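Local coordinates for type-2 restriction enzyme AgeI (PDB 5DWA), which recognises the double-stranded DNA sequence 5'-ACCGGT-3' and cleaves it after its A, acting as a type II restriction endonuclease that dimerises to cut, at residues K123-R129 with R139-M144; E97-V101 with L115-F119; M130-V136 with I184-L190; I165-L171 with V193-V199. One frame throughout, in Å; residues are numbered along the deposited sequence.

How the contacts relate
Contact 2 closes first along the chain: strand 113-117, an outermost strand of the mixed sheet within this chain, runs back along helix 84-109. Contact 1 follows in series, folding helix 123-130 against the turn that enters strand 143-148, which pairs with 113-117 through Met144 N to Thr116 O. Contact 3 opens inside that loop and ends beyond it, at residues 184-190, so contacts 1 and 3 cross. Contact 4 begins at 165-171 and finishes at 193-199, crossing contact 3 in turn through the beta-alpha-beta unit. Contacts 1, 2 and 4 reach the same sheet; contact 3 joins a helix end to a loop; its centre is about 20 Å from that of contact 4, yet Met185 touches His166.

Contact 1: residues K123-R129 with R139-M144; sequences KGLALTR and RKVDVM. With nucleotides of chain C.
The inverse gamma turn centred on Lys140, just ahead of strand 143-148, receives the end of Lys123 from helix 123-130. Bent at its third torsion (-82°), the Lys123 chain delivers NZ to two carbonyls of the turn. Its approach to Arg139 O is nearly straight, 2.9 Å with a C=O...N angle of 164°. Val141 O is met at 3.1 Å from NZ, with the donor tilted from the carbonyl plane. Arg139 O also takes the turn's own bond from Val141 N, and a water 2.8 Å from Lys123 NZ is hydrogen-bonded on to Asp142 OD1. Lys123 CD lies over one face of the Arg139 guanidinium, offset toward its rim, 3.7 Å from its NH1. Beside these bonds lie apolar contacts: Leu127 CD2 is 3.8 Å from Val141 CG1, the side chains sliding past in opposite directions, and Met144 SD is 4.0 Å from Ala126 CB. The sulfur also touches Arg129 NH1, whose main partner is Glu146. Lys140 points away from the helix, and its NZ donates to OP1 of DC5 of chain C at 2.5 Å, unusually short, so the length is doubtful. Such a DNA-facing turn leading into the central sheet is in keeping with the PD-(D/E)XK nuclease fold.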
# COMPACT_ATOMS: atom_id res chain seq x y z
N LYS A 123 -10.51 -5.21 17.00
CA LYS A 123 -10.28 -3.80 16.74
C LYS A 123 -11.48 -2.91 17.11
O LYS A 123 -11.29 -1.81 17.62
CB LYS A 123 -9.89 -3.59 15.27
CG LYS A 123 -9.31 -2.23 15.01
CD LYS A 123 -8.54 -2.18 13.68
CE LYS A 123 -7.11 -2.72 13.81
NZ LYS A 123 -6.35 -2.46 12.55
N GLY A 124 -12.70 -3.39 16.86
CA GLY A 124 -13.89 -2.61 17.12
C GLY A 124 -14.02 -2.13 18.55
O GLY A 124 -14.27 -0.95 18.80
N LEU A 125 -13.81 -3.04 19.50
CA LEU A 125 -13.90 -2.68 20.91
C LEU A 125 -12.74 -1.79 21.32
O LEU A 125 -12.92 -0.80 22.04
CB LEU A 125 -13.94 -3.95 21.78
CG LEU A 125 -13.93 -3.73 23.30
CD1 LEU A 125 -15.17 -2.99 23.76
CD2 LEU A 125 -13.81 -5.07 24.01
N ALA A 126 -11.55 -2.11 20.83
CA ALA A 126 -10.37 -1.32 21.15
C ALA A 126 -10.54 0.13 20.70
O ALA A 126 -10.26 1.05 21.47
CB ALA A 126 -9.13 -1.95 20.52
N LEU A 127 -11.00 0.33 19.46
CA LEU A 127 -11.20 1.67 18.93
C LEU A 127 -12.29 2.41 19.71
O LEU A 127 -12.18 3.61 19.95
CB LEU A 127 -11.55 1.63 17.44
CG LEU A 127 -10.42 1.09 16.56
CD1 LEU A 127 -10.83 1.08 15.09
CD2 LEU A 127 -9.16 1.92 16.76
N THR A 128 -13.32 1.68 20.11
CA THR A 128 -14.40 2.27 20.90
C THR A 128 -13.89 2.75 22.24
O THR A 128 -14.21 3.87 22.68
CB THR A 128 -15.55 1.27 21.12
OG1 THR A 128 -16.09 0.89 19.85
CG2 THR A 128 -16.65 1.90 21.99
N ARG A 129 -13.09 1.92 22.89
CA ARG A 129 -12.51 2.28 24.17
C ARG A 129 -11.51 3.42 24.02
O ARG A 129 -11.37 4.24 24.93
CB ARG A 129 -11.85 1.05 24.82
CG ARG A 129 -12.84 -0.05 25.17
CD ARG A 129 -12.13 -1.31 25.63
NE ARG A 129 -11.36 -1.07 26.85
CZ ARG A 129 -10.09 -1.45 27.03
NH1 ARG A 129 -9.43 -2.08 26.07
NH2 ARG A 129 -9.48 -1.17 28.18
N ARG A 139 -8.97 3.20 11.77
CA ARG A 139 -8.69 1.76 11.87
C ARG A 139 -7.21 1.41 11.73
O ARG A 139 -6.79 0.33 12.14
CB ARG A 139 -9.48 0.98 10.82
CG ARG A 139 -10.99 1.15 10.93
CD ARG A 139 -11.72 -0.09 10.45
NE ARG A 139 -12.39 -0.79 11.54
CZ ARG A 139 -12.15 -2.05 11.88
NH1 ARG A 139 -11.25 -2.76 11.22
NH2 ARG A 139 -12.81 -2.61 12.88
N LYS A 140 -6.43 2.32 11.16
CA LYS A 140 -5.01 2.03 10.91
C LYS A 140 -4.18 2.26 12.16
O LYS A 140 -3.43 3.24 12.29
CB LYS A 140 -4.47 2.88 9.74
CG LYS A 140 -3.05 2.54 9.28
CD LYS A 140 -2.86 1.05 8.98
CE LYS A 140 -1.63 0.83 8.09
NZ LYS A 140 -1.20 -0.59 8.04
N VAL A 141 -4.34 1.33 13.11
CA VAL A 141 -3.51 1.25 14.30
C VAL A 141 -3.45 -0.23 14.64
O VAL A 141 -4.43 -0.95 14.43
CB VAL A 141 -4.07 2.11 15.46
CG1 VAL A 141 -5.46 1.64 15.88
CG2 VAL A 141 -3.11 2.12 16.63
N ASP A 142 -2.31 -0.71 15.13
CA ASP A 142 -2.06 -2.15 15.16
C ASP A 142 -2.07 -2.80 16.53
O ASP A 142 -2.61 -3.89 16.69
CB ASP A 142 -0.72 -2.42 14.47
CG ASP A 142 -0.66 -1.79 13.10
OD1 ASP A 142 -1.60 -2.03 12.31
OD2 ASP A 142 0.29 -1.04 12.82
N VAL A 143 -1.46 -2.16 17.51
CA VAL A 143 -1.31 -2.75 18.83
C VAL A 143 -1.80 -1.73 19.85
O VAL A 143 -1.40 -0.56 19.81
CB VAL A 143 0.15 -3.16 19.11
CG1 VAL A 143 0.30 -3.76 20.49
CG2 VAL A 143 0.70 -4.10 18.02
N MET A 144 -2.67 -2.13 20.77
CA MET A 144 -3.13 -1.14 21.74
C MET A 144 -2.23 -1.17 22.98
O MET A 144 -1.59 -2.19 23.27
CB MET A 144 -4.61 -1.36 22.09
CG MET A 144 -4.92 -2.41 23.12
SD MET A 144 -6.67 -2.31 23.63
CE MET A 144 -6.93 -4.03 24.02
P DC C 5 -2.73 -2.70 6.27
OP1 DC C 5 -3.10 -2.24 7.63
OP2 DC C 5 -2.71 -1.74 5.15
O5' DC C 5 -1.31 -3.42 6.36
C5' DC C 5 -1.09 -4.43 7.33
C4' DC C 5 -0.37 -5.61 6.71
O4' DC C 5 -1.25 -6.26 5.79
C3' DC C 5 0.85 -5.23 5.90
O3' DC C 5 1.97 -5.24 6.76
C2' DC C 5 0.93 -6.34 4.84
C1' DC C 5 -0.51 -6.87 4.75
N1 DC C 5 -1.20 -6.59 3.45
C2 DC C 5 -1.57 -7.64 2.61
O2 DC C 5 -1.30 -8.79 2.95
N3 DC C 5 -2.22 -7.37 1.45
C4 DC C 5 -2.50 -6.10 1.12
N4 DC C 5 -3.14 -5.89 -0.03
C5 DC C 5 -2.14 -5.01 1.97
C6 DC C 5 -1.50 -5.29 3.11
O HOH W 1 -3.81 -3.57 12.30

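Contact 2: residues E97-V101 with L115-F119; sequences EVALV and LTALF
Glu97 and Phe119 approach each other from opposite directions where helix 84-109 packs on strand 113-117, a border strand of the mixed sheet of this PD-(D/E)XK nuclease. The short segments are close to antiparallel, at 162° between their N-to-C directions, and their axes come within 8.1 Å. The carboxylate meets the ring at its edge: Glu97 OE2 is 3.6 Å from Phe119 CE1 and near the ring plane, with the carboxylate turned 62° against that plane. The oxygen thus faces the C-H edge of the ring. Val98 reaches the same edge farther round, its CG2 3.9 Å from Phe119 CZ, and the two side chains cross at about a right angle. Ala117 CB lies on one face of the ring, displaced toward its rim, while Arg44 makes a cation-pi contact with Phe119. One helical turn on from Glu97, Val101 slides past Leu115 in the opposite direction. Val101 has CG2 anti to its carbonyl carbon (chi1 172°), which brings that methyl to the strand, 4.2 Å from Leu115 CB and 3.8 Å from the backbone N of Ala117. Leu115 CD1 in turn rests on Leu100 O. A water joins the two segments at their polar end, hydrogen-bonded to Glu97 OE1 at 2.7 Å and to Leu118 O at 2.8 Å.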
# COMPACT_ATOMS: atom_id res chain seq x y z
N GLU A 97 3.89 -7.44 14.86
CA GLU A 97 3.00 -7.21 16.00
C GLU A 97 3.17 -8.29 17.08
O GLU A 97 3.31 -7.98 18.26
CB GLU A 97 1.54 -7.18 15.56
CG GLU A 97 1.25 -6.13 14.51
CD GLU A 97 -0.20 -6.21 14.08
OE1 GLU A 97 -1.08 -5.87 14.89
OE2 GLU A 97 -0.46 -6.66 12.94
N VAL A 98 3.15 -9.56 16.66
CA VAL A 98 3.37 -10.68 17.59
C VAL A 98 4.68 -10.51 18.34
O VAL A 98 4.73 -10.67 19.56
CB VAL A 98 3.38 -12.04 16.85
CG1 VAL A 98 3.90 -13.16 17.77
CG2 VAL A 98 2.00 -12.38 16.35
N ALA A 99 5.74 -10.17 17.62
CA ALA A 99 7.06 -10.03 18.22
C ALA A 99 7.12 -8.86 19.20
O ALA A 99 7.73 -8.98 20.26
CB ALA A 99 8.11 -9.86 17.13
N LEU A 100 6.49 -7.73 18.87
CA LEU A 100 6.48 -6.58 19.77
C LEU A 100 5.82 -6.93 21.11
O LEU A 100 6.34 -6.60 22.18
CB LEU A 100 5.75 -5.39 19.14
CG LEU A 100 6.53 -4.62 18.09
CD1 LEU A 100 5.59 -3.64 17.40
CD2 LEU A 100 7.70 -3.89 18.73
N VAL A 101 4.68 -7.61 21.04
CA VAL A 101 3.93 -7.99 22.23
C VAL A 101 4.72 -9.00 23.06
O VAL A 101 4.84 -8.85 24.29
CB VAL A 101 2.56 -8.58 21.86
CG1 VAL A 101 1.87 -9.17 23.09
CG2 VAL A 101 1.69 -7.53 21.21
N LEU A 115 0.63 -4.45 26.23
CA LEU A 115 0.35 -4.37 24.80
C LEU A 115 -0.56 -5.51 24.35
O LEU A 115 -0.44 -6.64 24.82
CB LEU A 115 1.65 -4.43 24.01
CG LEU A 115 2.76 -3.44 24.38
CD1 LEU A 115 3.96 -3.64 23.47
CD2 LEU A 115 2.29 -1.99 24.33
N THR A 116 -1.42 -5.22 23.38
CA THR A 116 -2.29 -6.23 22.80
C THR A 116 -2.39 -6.01 21.29
O THR A 116 -2.81 -4.93 20.85
CB THR A 116 -3.69 -6.18 23.41
OG1 THR A 116 -3.60 -6.33 24.84
CG2 THR A 116 -4.56 -7.29 22.84
N ALA A 117 -2.01 -7.00 20.50
CA ALA A 117 -2.13 -6.91 19.04
C ALA A 117 -3.60 -6.94 18.65
O ALA A 117 -4.37 -7.77 19.15
CB ALA A 117 -1.36 -8.03 18.35
N LEU A 118 -4.01 -6.03 17.77
CA LEU A 118 -5.43 -5.92 17.43
C LEU A 118 -5.72 -6.77 16.20
O LEU A 118 -5.90 -6.26 15.09
CB LEU A 118 -5.82 -4.45 17.22
CG LEU A 118 -5.63 -3.57 18.46
CD1 LEU A 118 -6.01 -2.13 18.17
CD2 LEU A 118 -6.46 -4.13 19.62
N PHE A 119 -5.76 -8.08 16.40
CA PHE A 119 -6.02 -9.00 15.31
C PHE A 119 -7.52 -9.12 15.09
O PHE A 119 -8.31 -8.44 15.76
CB PHE A 119 -5.39 -10.36 15.62
CG PHE A 119 -3.89 -10.33 15.57
CD1 PHE A 119 -3.23 -9.55 14.63
CD2 PHE A 119 -3.14 -11.08 16.45
CE1 PHE A 119 -1.85 -9.51 14.58
CE2 PHE A 119 -1.75 -11.06 16.40
CZ PHE A 119 -1.11 -10.27 15.46
O HOH W 2 -3.50 -5.88 13.70

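Contact 3: residues M130-V136 with I184-L190; sequences MGVADRV and IMMGEGL
Arg135 and Glu188 form a salt bridge in which the flat groups are steeply turned against each other, their planes 74° apart. Arg135 NH1 lies 2.6 Å from Glu188 OE2 and meets that oxygen from above the carboxylate plane, 41° out of it; the acceptor is itself tilted from the guanidinium plane, and the bond is bent, with an N-H...O angle of 134°. A kink at the second torsion of Glu188 folds the chain back, and its CG lies over one face of the guanidinium, 3.8 Å from Arg135 NH1. The arginine comes from the other direction, extended from CG to NE, and its stem passes Ile184 at a slant, with Arg135 CD 3.6 Å from Ile184 CG2. That same methyl packs on Val132 CG1 at 3.7 Å, so one methyl of Ile184 touches both end residues of the type II beta turn from Val132 to Arg135.

Each segment holds a helix end of Schellman type. Gly131 terminates helix 123-130, and Gly189 terminates helix 178-187, the helix of a beta-alpha-beta unit, with Leu190 N bonded to Met185 O at 2.9 Å. Arg152 bonds to Met130 O and to Glu188 O, bridging the two helix ends. Beside the first of these carbonyls, Leu190 crosses Met130 at about a right angle, its CD1 3.4 Å from Met130 O and also touching Met130 CB. At the end of segment 130-136, Ile184 CD1 rests 3.4 Å from Val136 O, and the Val136 side chain packs on Ser176 of the second subunit.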
# COMPACT_ATOMS: atom_id res chain seq x y z
N MET A 130 -10.85 3.50 22.87
CA MET A 130 -9.95 4.60 22.56
C MET A 130 -10.68 5.92 22.35
O MET A 130 -10.09 6.99 22.48
CB MET A 130 -9.13 4.31 21.30
CG MET A 130 -7.95 3.41 21.50
SD MET A 130 -7.03 3.27 19.96
CE MET A 130 -5.95 1.90 20.37
N GLY A 131 -11.95 5.83 21.99
CA GLY A 131 -12.75 7.00 21.68
C GLY A 131 -12.55 7.48 20.26
O GLY A 131 -12.75 8.66 19.98
N VAL A 132 -12.14 6.58 19.37
CA VAL A 132 -11.89 6.96 17.97
C VAL A 132 -12.66 6.12 16.95
O VAL A 132 -12.41 6.21 15.75
CB VAL A 132 -10.37 6.87 17.61
CG1 VAL A 132 -9.55 7.85 18.45
CG2 VAL A 132 -9.83 5.45 17.74
N ALA A 133 -13.61 5.32 17.41
CA ALA A 133 -14.37 4.47 16.50
C ALA A 133 -15.17 5.30 15.51
O ALA A 133 -15.70 6.35 15.88
CB ALA A 133 -15.30 3.56 17.29
N ASP A 134 -15.25 4.82 14.27
CA ASP A 134 -16.02 5.44 13.19
C ASP A 134 -15.51 6.80 12.74
O ASP A 134 -16.24 7.56 12.10
CB ASP A 134 -17.49 5.55 13.59
CG ASP A 134 -18.09 4.22 13.92
OD1 ASP A 134 -18.17 3.38 12.99
OD2 ASP A 134 -18.45 3.99 15.09
N ARG A 135 -14.27 7.12 13.06
CA ARG A 135 -13.64 8.30 12.47
C ARG A 135 -12.87 7.89 11.23
O ARG A 135 -12.28 6.81 11.19
CB ARG A 135 -12.72 8.98 13.48
CG ARG A 135 -13.47 9.46 14.71
CD ARG A 135 -12.53 10.10 15.70
NE ARG A 135 -13.19 10.36 16.97
CZ ARG A 135 -12.96 11.42 17.73
NH1 ARG A 135 -12.09 12.34 17.34
NH2 ARG A 135 -13.60 11.57 18.88
N VAL A 136 -12.87 8.75 10.22
CA VAL A 136 -12.24 8.45 8.94
C VAL A 136 -10.74 8.16 9.09
O VAL A 136 -9.98 9.04 9.49
CB VAL A 136 -12.43 9.61 7.94
CG1 VAL A 136 -11.81 9.27 6.60
CG2 VAL A 136 -13.91 9.93 7.79
N ILE A 184 -5.52 11.70 14.73
CA ILE A 184 -6.78 11.57 15.45
C ILE A 184 -6.53 11.09 16.88
O ILE A 184 -7.05 11.65 17.84
CB ILE A 184 -7.74 10.62 14.72
CG1 ILE A 184 -8.27 11.29 13.45
CG2 ILE A 184 -8.90 10.21 15.61
CD1 ILE A 184 -8.88 10.33 12.44
N MET A 185 -5.70 10.05 17.02
CA MET A 185 -5.35 9.54 18.33
C MET A 185 -4.70 10.60 19.23
O MET A 185 -5.07 10.74 20.39
CB MET A 185 -4.42 8.34 18.19
CG MET A 185 -5.09 7.14 17.56
SD MET A 185 -3.92 5.84 17.11
CE MET A 185 -3.27 5.43 18.72
N MET A 186 -3.71 11.32 18.70
CA MET A 186 -3.00 12.31 19.49
C MET A 186 -3.95 13.44 19.88
O MET A 186 -3.86 13.98 20.98
CB MET A 186 -1.79 12.85 18.72
CG MET A 186 -0.75 11.77 18.37
SD MET A 186 0.63 12.34 17.37
CE MET A 186 1.54 13.28 18.58
N GLY A 187 -4.88 13.76 18.98
CA GLY A 187 -5.90 14.77 19.26
C GLY A 187 -6.82 14.37 20.40
O GLY A 187 -7.37 15.23 21.08
N GLU A 188 -6.98 13.07 20.61
CA GLU A 188 -7.81 12.57 21.70
C GLU A 188 -6.97 12.22 22.92
O GLU A 188 -7.41 11.46 23.79
CB GLU A 188 -8.63 11.36 21.25
CG GLU A 188 -9.58 11.65 20.09
CD GLU A 188 -10.59 12.75 20.40
OE1 GLU A 188 -10.93 12.94 21.59
OE2 GLU A 188 -11.05 13.42 19.45
N GLY A 189 -5.76 12.76 22.98
CA GLY A 189 -4.90 12.58 24.14
C GLY A 189 -4.34 11.18 24.29
O GLY A 189 -3.98 10.77 25.39
N LEU A 190 -4.27 10.44 23.19
CA LEU A 190 -3.69 9.10 23.23
C LEU A 190 -2.25 9.10 22.73
O LEU A 190 -1.87 9.90 21.88
CB LEU A 190 -4.52 8.14 22.37
CG LEU A 190 -5.96 7.89 22.82
CD1 LEU A 190 -6.79 7.34 21.66
CD2 LEU A 190 -5.99 6.92 23.99

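Contact 4: residues I165-L171 with V193-V199; sequences IHAKVSL and VLSTLDV. With nucleotides of chain C.
Thr196 places OG1 opposite its own backbone N (chi1 -173°), and from there the hydroxyl donates to Lys168 O at 2.7 Å. Leu197 N reaches the same carbonyl at 3.2 Å, lying in its plane while the hydroxyl is tilted out of it, so two donors grip one oxygen. Thr196 OG1 also accepts from Asp198 N at 2.9 Å, which makes an ST turn, and Leu171 CD2 packs beside it. Ser170 has OG between its backbone N and carbonyl carbon (chi1 51°), a setting that directs the hydroxyl to OP2 of DG7 of chain C, 2.6 Å from OG. Arg174 bonds to that hydroxyl as well.

Upstream the segments are neighbouring parallel strands, 21° apart, the two strands of the beta-alpha-beta unit whose helix is 178-187. His166 N bonds to Val193 O at 2.7 Å, Ser195 N to His166 O at 2.9 Å, and Lys168 N to Ser195 O at 3.0 Å. His166 and Lys168 leave by the same face as Leu194 and Thr196, and both find a polar partner in Asp178; Ile165 and Ser195 share the other face. Beyond the strands, Val169 and Val199 lie side by side and point the same way, CG1 against CG2, and Val199 N bonds to Val169 O at 3.0 Å.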
# COMPACT_ATOMS: atom_id res chain seq x y z
N ILE A 165 0.10 1.56 18.97
CA ILE A 165 1.31 1.44 18.16
C ILE A 165 0.96 1.21 16.68
O ILE A 165 0.14 0.34 16.38
CB ILE A 165 2.22 0.30 18.65
CG1 ILE A 165 2.55 0.48 20.14
CG2 ILE A 165 3.49 0.22 17.82
CD1 ILE A 165 3.40 -0.64 20.70
N HIS A 166 1.56 2.01 15.79
CA HIS A 166 1.56 1.75 14.37
C HIS A 166 2.82 0.97 14.09
O HIS A 166 3.92 1.51 14.17
CB HIS A 166 1.55 3.08 13.62
CG HIS A 166 0.43 3.96 14.05
ND1 HIS A 166 -0.79 3.97 13.42
CD2 HIS A 166 0.33 4.82 15.10
CE1 HIS A 166 -1.60 4.81 14.05
NE2 HIS A 166 -0.94 5.33 15.08
N ALA A 167 2.65 -0.33 13.81
CA ALA A 167 3.78 -1.24 13.66
C ALA A 167 4.00 -1.49 12.19
O ALA A 167 3.09 -1.89 11.48
CB ALA A 167 3.51 -2.55 14.39
N LYS A 168 5.21 -1.20 11.71
CA LYS A 168 5.51 -1.40 10.30
C LYS A 168 6.89 -1.99 10.16
O LYS A 168 7.86 -1.44 10.67
CB LYS A 168 5.46 -0.08 9.51
CG LYS A 168 4.29 0.82 9.85
CD LYS A 168 4.07 1.86 8.78
CE LYS A 168 3.33 1.27 7.59
NZ LYS A 168 1.91 0.95 7.92
N VAL A 169 6.99 -3.12 9.47
CA VAL A 169 8.30 -3.64 9.14
C VAL A 169 9.06 -2.62 8.29
O VAL A 169 10.23 -2.32 8.55
CB VAL A 169 8.21 -4.96 8.39
CG1 VAL A 169 9.56 -5.33 7.76
CG2 VAL A 169 7.70 -6.06 9.31
N SER A 170 8.37 -2.07 7.30
CA SER A 170 8.97 -1.13 6.36
C SER A 170 8.02 0.02 6.15
O SER A 170 6.81 -0.16 6.23
CB SER A 170 9.29 -1.83 5.03
OG SER A 170 8.16 -2.52 4.52
N LEU A 171 8.56 1.20 5.86
CA LEU A 171 7.75 2.41 5.81
C LEU A 171 7.20 2.69 4.42
O LEU A 171 6.00 2.94 4.28
CB LEU A 171 8.56 3.60 6.31
CG LEU A 171 9.04 3.49 7.76
CD1 LEU A 171 9.78 4.76 8.18
CD2 LEU A 171 7.86 3.21 8.71
N VAL A 193 2.40 5.73 18.76
CA VAL A 193 3.80 5.43 18.54
C VAL A 193 4.00 4.74 17.20
O VAL A 193 3.21 3.86 16.84
CB VAL A 193 4.35 4.54 19.68
CG1 VAL A 193 5.80 4.17 19.46
CG2 VAL A 193 4.19 5.27 21.03
N LEU A 194 5.02 5.16 16.46
CA LEU A 194 5.46 4.44 15.27
C LEU A 194 6.61 3.52 15.65
O LEU A 194 7.68 3.99 16.03
CB LEU A 194 5.90 5.43 14.18
CG LEU A 194 6.36 4.80 12.86
CD1 LEU A 194 5.22 4.05 12.20
CD2 LEU A 194 6.91 5.88 11.93
N SER A 195 6.38 2.21 15.57
CA SER A 195 7.42 1.23 15.83
C SER A 195 7.75 0.56 14.51
O SER A 195 6.85 0.11 13.80
CB SER A 195 6.97 0.20 16.86
OG SER A 195 6.65 0.84 18.08
N THR A 196 9.03 0.51 14.16
CA THR A 196 9.38 0.01 12.86
C THR A 196 10.70 -0.72 12.85
O THR A 196 11.58 -0.44 13.65
CB THR A 196 9.40 1.17 11.83
OG1 THR A 196 9.59 0.65 10.51
CG2 THR A 196 10.50 2.22 12.17
N LEU A 197 10.82 -1.69 11.95
CA LEU A 197 12.11 -2.30 11.68
C LEU A 197 12.87 -1.49 10.63
O LEU A 197 14.05 -1.77 10.38
CB LEU A 197 11.93 -3.75 11.21
CG LEU A 197 11.31 -4.67 12.26
CD1 LEU A 197 11.21 -6.06 11.70
CD2 LEU A 197 12.13 -4.64 13.53
N ASP A 198 12.19 -0.51 10.03
CA ASP A 198 12.77 0.37 9.01
C ASP A 198 13.56 -0.45 7.99
O ASP A 198 14.73 -0.17 7.72
CB ASP A 198 13.66 1.44 9.65
CG ASP A 198 14.08 2.55 8.67
OD1 ASP A 198 13.42 2.72 7.62
OD2 ASP A 198 15.07 3.25 8.97
N VAL A 199 12.93 -1.49 7.46
CA VAL A 199 13.56 -2.33 6.45
C VAL A 199 13.51 -1.68 5.08
O VAL A 199 12.44 -1.34 4.58
CB VAL A 199 12.89 -3.71 6.36
CG1 VAL A 199 13.41 -4.49 5.13
CG2 VAL A 199 13.12 -4.51 7.63
P DC C 6 3.14 -4.17 6.54
OP1 DC C 6 3.98 -4.22 7.73
OP2 DC C 6 2.56 -2.91 6.03
O5' DC C 6 4.01 -4.80 5.36
C5' DC C 6 4.55 -6.08 5.52
C4' DC C 6 5.19 -6.51 4.23
O4' DC C 6 4.21 -6.51 3.17
C3' DC C 6 6.34 -5.65 3.74
O3' DC C 6 7.32 -6.51 3.22
C2' DC C 6 5.71 -4.79 2.65
C1' DC C 6 4.64 -5.71 2.09
N1 DC C 6 3.45 -5.02 1.57
C2 DC C 6 3.01 -5.22 0.26
O2 DC C 6 3.66 -5.95 -0.50
N3 DC C 6 1.89 -4.59 -0.16
C4 DC C 6 1.20 -3.82 0.69
N4 DC C 6 0.11 -3.21 0.23
C5 DC C 6 1.62 -3.63 2.03
C6 DC C 6 2.72 -4.24 2.43
P DG C 7 8.88 -6.15 3.30
OP1 DG C 7 9.54 -7.30 3.96
OP2 DG C 7 9.09 -4.79 3.80
O5' DG C 7 9.32 -6.15 1.77
C5' DG C 7 9.12 -7.27 0.95
C4' DG C 7 9.44 -6.91 -0.49
O4' DG C 7 8.37 -6.10 -1.04
C3' DG C 7 10.70 -6.07 -0.67
O3' DG C 7 11.28 -6.40 -1.90
C2' DG C 7 10.16 -4.64 -0.68
C1' DG C 7 8.86 -4.82 -1.44
N9 DG C 7 7.82 -3.88 -1.08
C8 DG C 7 7.82 -2.97 -0.04
N7 DG C 7 6.70 -2.31 0.07
C5 DG C 7 5.90 -2.84 -0.94
C6 DG C 7 4.57 -2.52 -1.30
O6 DG C 7 3.81 -1.70 -0.78
N1 DG C 7 4.14 -3.29 -2.37
C2 DG C 7 4.89 -4.25 -3.01
N2 DG C 7 4.29 -4.89 -4.02
N3 DG C 7 6.13 -4.55 -2.68
C4 DG C 7 6.57 -3.81 -1.64
O HOH W 3 11.59 1.42 6.07